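Phenylalanine--tRNA ligase beta subunit (Pyrococcus horikoshii, PDB 2CXI) is the beta chain of a tetrameric synthetase that attaches L-phenylalanine to tRNA(Phe) at the expense of ATP, here an N-terminal fragment that includes the B3/4 domain. Local coordinates at residues I129-I142 with G237-M250. Sequence-based numbering, arbitrary orientation.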
ATOM      1  N   ILE A 129      17.956 -19.517  26.737  1.00 19.30           N
ATOM      2  CA  ILE A 129      16.491 -19.475  26.908  1.00 18.72           C
ATOM      3  C   ILE A 129      15.806 -20.682  26.245  1.00 19.53           C
ATOM      4  O   ILE A 129      14.939 -21.338  26.848  1.00 18.09           O
ATOM      5  CB  ILE A 129      15.873 -18.127  26.390  1.00 18.56           C
ATOM      6  CG1 ILE A 129      16.380 -16.950  27.262  1.00 15.19           C
ATOM      7  CG2 ILE A 129      14.316 -18.232  26.413  1.00 18.21           C
ATOM      8  CD1 ILE A 129      15.930 -15.613  26.781  1.00 17.41           C
ATOM      9  N   ALA A 130      16.178 -20.960  25.004  1.00 20.84           N
ATOM     10  CA  ALA A 130      15.571 -22.066  24.250  1.00 22.27           C
ATOM     11  C   ALA A 130      15.820 -23.426  24.869  1.00 23.08           C
ATOM     12  O   ALA A 130      14.960 -24.281  24.828  1.00 21.70           O
ATOM     13  CB  ALA A 130      16.067 -22.064  22.805  1.00 22.46           C
ATOM     14  N   LEU A 131      17.003 -23.633  25.437  1.00 25.24           N
ATOM     15  CA  LEU A 131      17.319 -24.952  26.016  1.00 26.38           C
ATOM     16  C   LEU A 131      16.495 -25.276  27.246  1.00 26.39           C
ATOM     17  O   LEU A 131      15.859 -26.336  27.304  1.00 26.24           O
ATOM     18  CB  LEU A 131      18.810 -25.059  26.368  1.00 26.59           C
ATOM     19  CG  LEU A 131      19.339 -26.235  27.213  1.00 27.11           C
ATOM     20  CD1 LEU A 131      19.198 -27.582  26.548  1.00 30.09           C
ATOM     21  CD2 LEU A 131      20.825 -25.924  27.494  1.00 28.98           C
ATOM     22  N   THR A 132      16.546 -24.358  28.218  1.00 27.07           N
ATOM     23  CA  THR A 132      16.022 -24.532  29.578  1.00 27.65           C
ATOM     24  C   THR A 132      14.563 -24.097  29.703  1.00 25.87           C
ATOM     25  O   THR A 132      13.661 -24.893  29.958  1.00 25.13           O
ATOM     26  CB  THR A 132      16.839 -23.634  30.541  1.00 27.95           C
ATOM     27  OG1 THR A 132      18.240 -23.929  30.412  1.00 32.40           O
ATOM     28  CG2 THR A 132      16.542 -23.980  31.962  1.00 30.04           C
ATOM     29  N   PHE A 133      14.352 -22.801  29.553  1.00 24.55           N
ATOM     30  CA  PHE A 133      13.000 -22.228  29.622  1.00 23.38           C
ATOM     31  C   PHE A 133      12.141 -22.776  28.488  1.00 21.77           C
ATOM     32  O   PHE A 133      10.967 -23.092  28.680  1.00 21.74           O
ATOM     33  CB  PHE A 133      13.120 -20.694  29.545  1.00 22.96           C
ATOM     34  CG  PHE A 133      11.833 -19.952  29.778  1.00 22.15           C
ATOM     35  CD1 PHE A 133      11.301 -19.839  31.041  1.00 24.89           C
ATOM     36  CD2 PHE A 133      11.181 -19.326  28.704  1.00 22.36           C
ATOM     37  CE1 PHE A 133      10.118 -19.100  31.262  1.00 25.19           C
ATOM     38  CE2 PHE A 133       9.989 -18.612  28.893  1.00 21.18           C
ATOM     39  CZ  PHE A 133       9.468 -18.477  30.176  1.00 23.68           C
ATOM     40  N   GLY A 134      12.737 -22.952  27.310  1.00 21.26           N
ATOM     41  CA  GLY A 134      11.954 -23.351  26.135  1.00 19.93           C
ATOM     42  C   GLY A 134      11.910 -24.850  25.832  1.00 20.57           C
ATOM     43  O   GLY A 134      11.467 -25.254  24.753  1.00 20.23           O
ATOM     44  N   ARG A 135      12.428 -25.664  26.747  1.00 20.23           N
ATOM     45  CA  ARG A 135      12.454 -27.147  26.622  1.00 20.27           C
ATOM     46  C   ARG A 135      12.998 -27.625  25.269  1.00 20.21           C
ATOM     47  O   ARG A 135      12.266 -28.201  24.442  1.00 19.86           O
ATOM     48  CB  ARG A 135      11.087 -27.811  26.913  1.00 21.75           C
ATOM     49  CG  ARG A 135      10.303 -27.238  28.110  1.00 25.12           C
ATOM     50  CD  ARG A 135      10.732 -27.585  29.577  1.00 32.71           C
ATOM     51  NE  ARG A 135      11.172 -28.951  29.821  1.00 32.32           N
ATOM     52  CZ  ARG A 135      11.375 -29.482  31.040  1.00 33.03           C
ATOM     53  NH1 ARG A 135      11.146 -28.782  32.132  1.00 33.57           N
ATOM     54  NH2 ARG A 135      11.806 -30.725  31.163  1.00 30.89           N
ATOM     55  N   ARG A 136      14.286 -27.355  25.079  1.00 19.26           N
ATOM     56  CA  ARG A 136      15.030 -27.719  23.894  1.00 21.13           C
ATOM     57  C   ARG A 136      14.270 -27.193  22.644  1.00 19.37           C
ATOM     58  O   ARG A 136      14.063 -27.939  21.664  1.00 19.19           O
ATOM     59  CB  ARG A 136      15.257 -29.241  23.849  1.00 20.54           C
ATOM     60  CG  ARG A 136      16.133 -29.810  24.995  1.00 23.07           C
ATOM     61  CD  ARG A 136      16.373 -31.297  24.805  1.00 25.94           C
ATOM     62  NE  ARG A 136      15.130 -32.036  25.082  1.00 34.82           N
ATOM     63  CZ  ARG A 136      15.011 -33.360  25.042  1.00 41.88           C
ATOM     64  NH1 ARG A 136      16.069 -34.126  24.709  1.00 42.48           N
ATOM     65  NH2 ARG A 136      13.842 -33.929  25.338  1.00 42.57           N
ATOM     66  N   ARG A 137      13.815 -25.933  22.740  1.00 18.09           N
ATOM     67  CA  ARG A 137      13.219 -25.169  21.614  1.00 16.68           C
ATOM     68  C   ARG A 137      11.715 -25.456  21.394  1.00 16.02           C
ATOM     69  O   ARG A 137      11.046 -24.722  20.674  1.00 14.02           O
ATOM     70  CB  ARG A 137      13.959 -25.468  20.311  1.00 16.47           C
ATOM     71  CG  ARG A 137      15.395 -24.992  20.208  1.00 15.68           C
ATOM     72  CD  ARG A 137      15.824 -24.920  18.720  1.00 17.98           C
ATOM     73  NE  ARG A 137      17.244 -24.586  18.547  1.00 16.66           N
ATOM     74  CZ  ARG A 137      17.858 -24.539  17.360  1.00 20.31           C
ATOM     75  NH1 ARG A 137      17.181 -24.810  16.253  1.00 18.54           N
ATOM     76  NH2 ARG A 137      19.167 -24.235  17.279  1.00 19.01           N
ATOM     77  N   ARG A 138      11.188 -26.537  21.978  1.00 16.89           N
ATOM     78  CA  ARG A 138       9.774 -26.870  21.661  1.00 17.29           C
ATOM     79  C   ARG A 138       8.845 -25.806  22.179  1.00 16.16           C
ATOM     80  O   ARG A 138       7.930 -25.384  21.476  1.00 16.12           O
ATOM     81  CB  ARG A 138       9.347 -28.230  22.223  1.00 18.01           C
ATOM     82  CG  ARG A 138       7.997 -28.626  21.686  1.00 18.78           C
ATOM     83  CD  ARG A 138       7.385 -29.956  22.254  1.00 21.39           C
ATOM     84  NE  ARG A 138       5.968 -29.770  22.026  1.00 25.63           N
ATOM     85  CZ  ARG A 138       5.150 -29.176  22.873  1.00 25.31           C
ATOM     86  NH1 ARG A 138       5.586 -28.752  24.065  1.00 22.97           N
ATOM     87  NH2 ARG A 138       3.887 -28.994  22.505  1.00 23.24           N
ATOM     88  N   GLU A 139       9.088 -25.355  23.421  1.00 16.02           N
ATOM     89  CA  GLU A 139       8.221 -24.353  24.051  1.00 18.16           C
ATOM     90  C   GLU A 139       8.571 -22.916  23.654  1.00 16.48           C
ATOM     91  O   GLU A 139       7.682 -22.075  23.609  1.00 15.87           O
ATOM     92  CB  GLU A 139       8.185 -24.520  25.592  1.00 17.47           C
ATOM     93  CG  GLU A 139       7.476 -25.811  25.971  1.00 21.10           C
ATOM     94  CD  GLU A 139       7.521 -26.135  27.457  1.00 27.02           C
ATOM     95  OE1 GLU A 139       7.446 -27.359  27.794  1.00 36.92           O
ATOM     96  OE2 GLU A 139       7.583 -25.190  28.316  1.00 35.73           O
ATOM     97  N   VAL A 140       9.861 -22.654  23.410  1.00 16.06           N
ATOM     98  CA  VAL A 140      10.348 -21.316  23.040  1.00 16.00           C
ATOM     99  C   VAL A 140      11.542 -21.475  22.127  1.00 16.03           C
ATOM    100  O   VAL A 140      12.555 -22.118  22.505  1.00 15.06           O
ATOM    101  CB  VAL A 140      10.800 -20.456  24.282  1.00 15.92           C
ATOM    102  CG1 VAL A 140      11.400 -19.100  23.798  1.00 15.00           C
ATOM    103  CG2 VAL A 140       9.663 -20.185  25.209  1.00 17.96           C
ATOM    104  N   ALA A 141      11.429 -20.919  20.914  1.00 15.53           N
ATOM    105  CA  ALA A 141      12.566 -20.837  19.977  1.00 16.15           C
ATOM    106  C   ALA A 141      12.714 -19.369  19.568  1.00 16.41           C
ATOM    107  O   ALA A 141      11.705 -18.695  19.335  1.00 15.28           O
ATOM    108  CB  ALA A 141      12.315 -21.741  18.733  1.00 15.39           C
ATOM    109  N   ILE A 142      13.941 -18.869  19.545  1.00 14.96           N
ATOM    110  CA  ILE A 142      14.183 -17.445  19.300  1.00 15.47           C
ATOM    111  C   ILE A 142      14.997 -17.319  18.050  1.00 15.91           C
ATOM    112  O   ILE A 142      16.072 -17.937  17.916  1.00 13.65           O
ATOM    113  CB  ILE A 142      14.934 -16.764  20.503  1.00 15.77           C
ATOM    114  CG1 ILE A 142      14.075 -16.872  21.770  1.00 13.93           C
ATOM    115  CG2 ILE A 142      15.345 -15.259  20.174  1.00 13.47           C
ATOM    116  CD1 ILE A 142      14.905 -16.729  23.111  1.00 16.50           C
ATOM    117  N   GLY A 237       6.294 -20.595  19.772  1.00 15.55           N
ATOM    118  CA  GLY A 237       6.062 -21.712  20.677  1.00 16.52           C
ATOM    119  C   GLY A 237       4.589 -21.971  20.850  1.00 17.59           C
ATOM    120  O   GLY A 237       3.787 -21.647  19.973  1.00 17.89           O
ATOM    121  N   TRP A 238       4.263 -22.611  21.967  1.00 16.21           N
ATOM    122  CA  TRP A 238       2.937 -23.190  22.203  1.00 17.71           C
ATOM    123  C   TRP A 238       2.033 -22.396  23.162  1.00 17.71           C
ATOM    124  O   TRP A 238       0.815 -22.624  23.186  1.00 17.42           O
ATOM    125  CB  TRP A 238       3.117 -24.640  22.692  1.00 17.21           C
ATOM    126  CG  TRP A 238       3.400 -25.565  21.506  1.00 16.76           C
ATOM    127  CD1 TRP A 238       4.634 -25.904  20.973  1.00 19.12           C
ATOM    128  CD2 TRP A 238       2.423 -26.198  20.664  1.00 17.88           C
ATOM    129  NE1 TRP A 238       4.470 -26.713  19.877  1.00 19.59           N
ATOM    130  CE2 TRP A 238       3.125 -26.919  19.667  1.00 18.37           C
ATOM    131  CE3 TRP A 238       1.012 -26.233  20.659  1.00 17.77           C
ATOM    132  CZ2 TRP A 238       2.474 -27.685  18.683  1.00 17.30           C
ATOM    133  CZ3 TRP A 238       0.367 -26.990  19.676  1.00 18.82           C
ATOM    134  CH2 TRP A 238       1.096 -27.701  18.705  1.00 17.99           C
ATOM    135  N   LYS A 239       2.624 -21.506  23.971  1.00 16.73           N
ATOM    136  CA  LYS A 239       1.851 -20.673  24.920  1.00 18.07           C
ATOM    137  C   LYS A 239       2.268 -19.229  24.748  1.00 17.99           C
ATOM    138  O   LYS A 239       3.457 -18.909  24.805  1.00 16.97           O
ATOM    139  CB  LYS A 239       2.075 -21.059  26.403  1.00 18.36           C
ATOM    140  CG  LYS A 239       1.732 -22.517  26.803  1.00 23.04           C
ATOM    141  CD  LYS A 239       0.300 -22.953  26.463  1.00 26.86           C
ATOM    142  CE  LYS A 239      -0.761 -22.261  27.276  1.00 30.19           C
ATOM    143  NZ  LYS A 239      -1.973 -23.156  27.130  1.00 32.26           N
ATOM    144  N   LEU A 240       1.288 -18.364  24.553  1.00 17.97           N
ATOM    145  CA  LEU A 240       1.563 -16.960  24.312  1.00 19.96           C
ATOM    146  C   LEU A 240       2.343 -16.306  25.457  1.00 20.07           C
ATOM    147  O   LEU A 240       3.262 -15.536  25.203  1.00 19.71           O
ATOM    148  CB  LEU A 240       0.248 -16.220  24.000  1.00 18.41           C
ATOM    149  CG  LEU A 240       0.255 -14.794  23.455  1.00 22.06           C
ATOM    150  CD1 LEU A 240       1.113 -14.671  22.150  1.00 18.72           C
ATOM    151  CD2 LEU A 240      -1.213 -14.339  23.195  1.00 21.92           C
ATOM    152  N   GLU A 241       2.003 -16.640  26.712  1.00 20.15           N
ATOM    153  CA  GLU A 241       2.677 -16.053  27.872  1.00 21.25           C
ATOM    154  C   GLU A 241       4.144 -16.390  27.874  1.00 19.39           C
ATOM    155  O   GLU A 241       4.966 -15.534  28.262  1.00 19.32           O
ATOM    156  CB  GLU A 241       2.064 -16.562  29.203  1.00 22.54           C
ATOM    157  CG  GLU A 241       2.672 -15.980  30.489  1.00 27.64           C
ATOM    158  CD  GLU A 241       3.957 -16.664  30.997  1.00 34.46           C
ATOM    159  OE1 GLU A 241       4.143 -17.889  30.794  1.00 35.40           O
ATOM    160  OE2 GLU A 241       4.803 -15.952  31.628  1.00 35.77           O
ATOM    161  N   LYS A 242       4.473 -17.631  27.496  1.00 17.83           N
ATOM    162  CA  LYS A 242       5.870 -18.071  27.527  1.00 18.09           C
ATOM    163  C   LYS A 242       6.754 -17.390  26.452  1.00 16.53           C
ATOM    164  O   LYS A 242       7.887 -16.960  26.746  1.00 14.90           O
ATOM    165  CB  LYS A 242       5.993 -19.595  27.438  1.00 18.91           C
ATOM    166  CG  LYS A 242       5.751 -20.315  28.788  1.00 22.77           C
ATOM    167  CD  LYS A 242       6.207 -21.779  28.715  1.00 22.80           C
ATOM    168  CE  LYS A 242       7.678 -21.852  28.384  1.00 28.30           C
ATOM    169  NZ  LYS A 242       8.447 -22.031  29.639  1.00 32.17           N
ATOM    170  N   VAL A 243       6.226 -17.272  25.241  1.00 14.90           N
ATOM    171  CA  VAL A 243       6.966 -16.585  24.153  1.00 14.86           C
ATOM    172  C   VAL A 243       7.108 -15.091  24.431  1.00 15.17           C
ATOM    173  O   VAL A 243       8.121 -14.475  24.066  1.00 13.65           O
ATOM    174  CB  VAL A 243       6.413 -16.916  22.775  1.00 15.38           C
ATOM    175  CG1 VAL A 243       6.573 -18.463  22.503  1.00 16.27           C
ATOM    176  CG2 VAL A 243       4.922 -16.473  22.616  1.00 13.04           C
HETATM  177  N   MSE A 244       6.121 -14.506  25.113  1.00 15.76           N
HETATM  178  CA  MSE A 244       6.211 -13.088  25.491  1.00 19.22           C
HETATM  179  C   MSE A 244       7.248 -12.825  26.575  1.00 17.04           C
HETATM  180  O   MSE A 244       7.958 -11.853  26.519  1.00 15.00           O
HETATM  181  CB  MSE A 244       4.851 -12.581  25.933  1.00 20.08           C
HETATM  182  CG  MSE A 244       3.876 -12.574  24.784  0.50 22.81           C
HETATM  183 SE   MSE A 244       3.976 -10.885  23.846  0.50 36.45          SE
HETATM  184  CE  MSE A 244       2.824  -9.794  25.094  0.50 28.40           C
ATOM    185  N   LEU A 245       7.313 -13.703  27.563  1.00 15.77           N
ATOM    186  CA  LEU A 245       8.366 -13.607  28.590  1.00 15.98           C
ATOM    187  C   LEU A 245       9.742 -13.609  27.936  1.00 13.80           C
ATOM    188  O   LEU A 245      10.552 -12.718  28.196  1.00 13.92           O
ATOM    189  CB  LEU A 245       8.236 -14.754  29.607  1.00 14.70           C
ATOM    190  CG  LEU A 245       9.073 -14.638  30.890  1.00 17.78           C
ATOM    191  CD1 LEU A 245      10.573 -15.006  30.640  1.00 19.65           C
ATOM    192  CD2 LEU A 245       8.869 -13.274  31.564  1.00 22.64           C
ATOM    193  N   ALA A 246       9.977 -14.599  27.064  1.00 12.81           N
ATOM    194  CA  ALA A 246      11.257 -14.764  26.384  1.00 14.09           C
ATOM    195  C   ALA A 246      11.591 -13.515  25.512  1.00 13.22           C
ATOM    196  O   ALA A 246      12.724 -12.982  25.503  1.00 12.43           O
ATOM    197  CB  ALA A 246      11.192 -16.009  25.521  1.00 13.00           C
ATOM    198  N   LEU A 247      10.587 -13.007  24.817  1.00 13.08           N
ATOM    199  CA  LEU A 247      10.785 -11.799  23.997  1.00 12.30           C
ATOM    200  C   LEU A 247      11.168 -10.608  24.895  1.00 12.99           C
ATOM    201  O   LEU A 247      12.067  -9.818  24.569  1.00 12.46           O
ATOM    202  CB  LEU A 247       9.464 -11.469  23.268  1.00 12.09           C
ATOM    203  CG  LEU A 247       9.523 -10.220  22.373  1.00 15.61           C
ATOM    204  CD1 LEU A 247      10.457 -10.532  21.119  1.00 14.39           C
ATOM    205  CD2 LEU A 247       8.097  -9.781  21.934  1.00 13.50           C
ATOM    206  N   ASN A 248      10.471 -10.480  26.027  1.00 12.74           N
ATOM    207  CA  ASN A 248      10.735  -9.436  26.969  1.00 13.19           C
ATOM    208  C   ASN A 248      12.162  -9.492  27.490  1.00 13.49           C
ATOM    209  O   ASN A 248      12.813  -8.455  27.609  1.00 14.25           O
ATOM    210  CB  ASN A 248       9.736  -9.469  28.121  1.00 12.30           C
ATOM    211  CG  ASN A 248       8.269  -9.106  27.668  1.00 14.90           C
ATOM    212  OD1 ASN A 248       7.295  -9.269  28.436  1.00 21.63           O
ATOM    213  ND2 ASN A 248       8.146  -8.585  26.483  1.00 11.84           N
ATOM    214  N   VAL A 249      12.620 -10.696  27.844  1.00 13.10           N
ATOM    215  CA  VAL A 249      14.007 -10.879  28.262  1.00 12.77           C
ATOM    216  C   VAL A 249      14.985 -10.401  27.140  1.00 12.32           C
ATOM    217  O   VAL A 249      15.900  -9.623  27.397  1.00 11.59           O
ATOM    218  CB  VAL A 249      14.252 -12.357  28.703  1.00 12.73           C
ATOM    219  CG1 VAL A 249      15.767 -12.656  28.830  1.00 14.49           C
ATOM    220  CG2 VAL A 249      13.490 -12.654  30.028  1.00 13.61           C
HETATM  221  N   MSE A 250      14.771 -10.858  25.907  1.00 13.72           N
HETATM  222  CA  MSE A 250      15.637 -10.493  24.754  1.00 14.36           C
HETATM  223  C   MSE A 250      15.713  -8.983  24.552  1.00 14.05           C
HETATM  224  O   MSE A 250      16.804  -8.431  24.406  1.00 13.08           O
HETATM  225  CB  MSE A 250      15.152 -11.124  23.433  1.00 14.46           C
HETATM  226  CG  MSE A 250      15.276 -12.640  23.325  1.00 19.69           C
HETATM  227 SE   MSE A 250      17.197 -13.304  23.490  1.00 31.76          SE
HETATM  228  CE  MSE A 250      18.120 -11.983  22.475  1.00 24.67           C
TER
HETATM  229  O   HOH W   1       5.278 -22.276  24.813  1.00 17.07           O
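Lys242 reaches across to Phe133 and Glu139 with its ammonium group. Lys242 NZ sits almost squarely over the centre of the Phe133 ring, 3.6 Å from its centroid, a cation-pi contact close to the ring normal. Lys242 NZ also donates a hydrogen bond to Phe133 O (2.9 Å), coming in tilted from the carbonyl plane. A longer salt bridge, Glu139 OE2 to Lys242 NZ at 3.5 Å, adds a third hold. The lysine chain bends at chi3 and chi4, which brings NZ over the ring. Phe133 CZ also meets Leu245 CD1 at 3.7 Å. A serine in place of Phe133 would probably leave the ammonium without its aromatic face and open a gap beside Leu245.

Deeper in, Ala246 CB packs on Val140 CG1 (3.5 Å) and Ile129 CG2. Ile129 CD1 touches Val249 CG1, the two side chains running alongside in opposite senses, and Ile142 lies across selenomethionine Met250. At the other end the Arg138 guanidinium lies flat on the Trp238 indole, planes 19° apart, with Arg138 NH2 3.5 Å from Trp238 NE1. One water accepts from Lys239 N, at the N-cap, and donates to Glu139 O.

The contact is helix-on-helix and helix-on-sheet packing inside the B3/4 domain, the amino acid-editing domain of phenylalanyl-tRNA synthetases. Helix 240-255 lies against the end of helix 116-133 and strand 140-146, which pairs antiparallel with strand 231-237 in the mixed sheet.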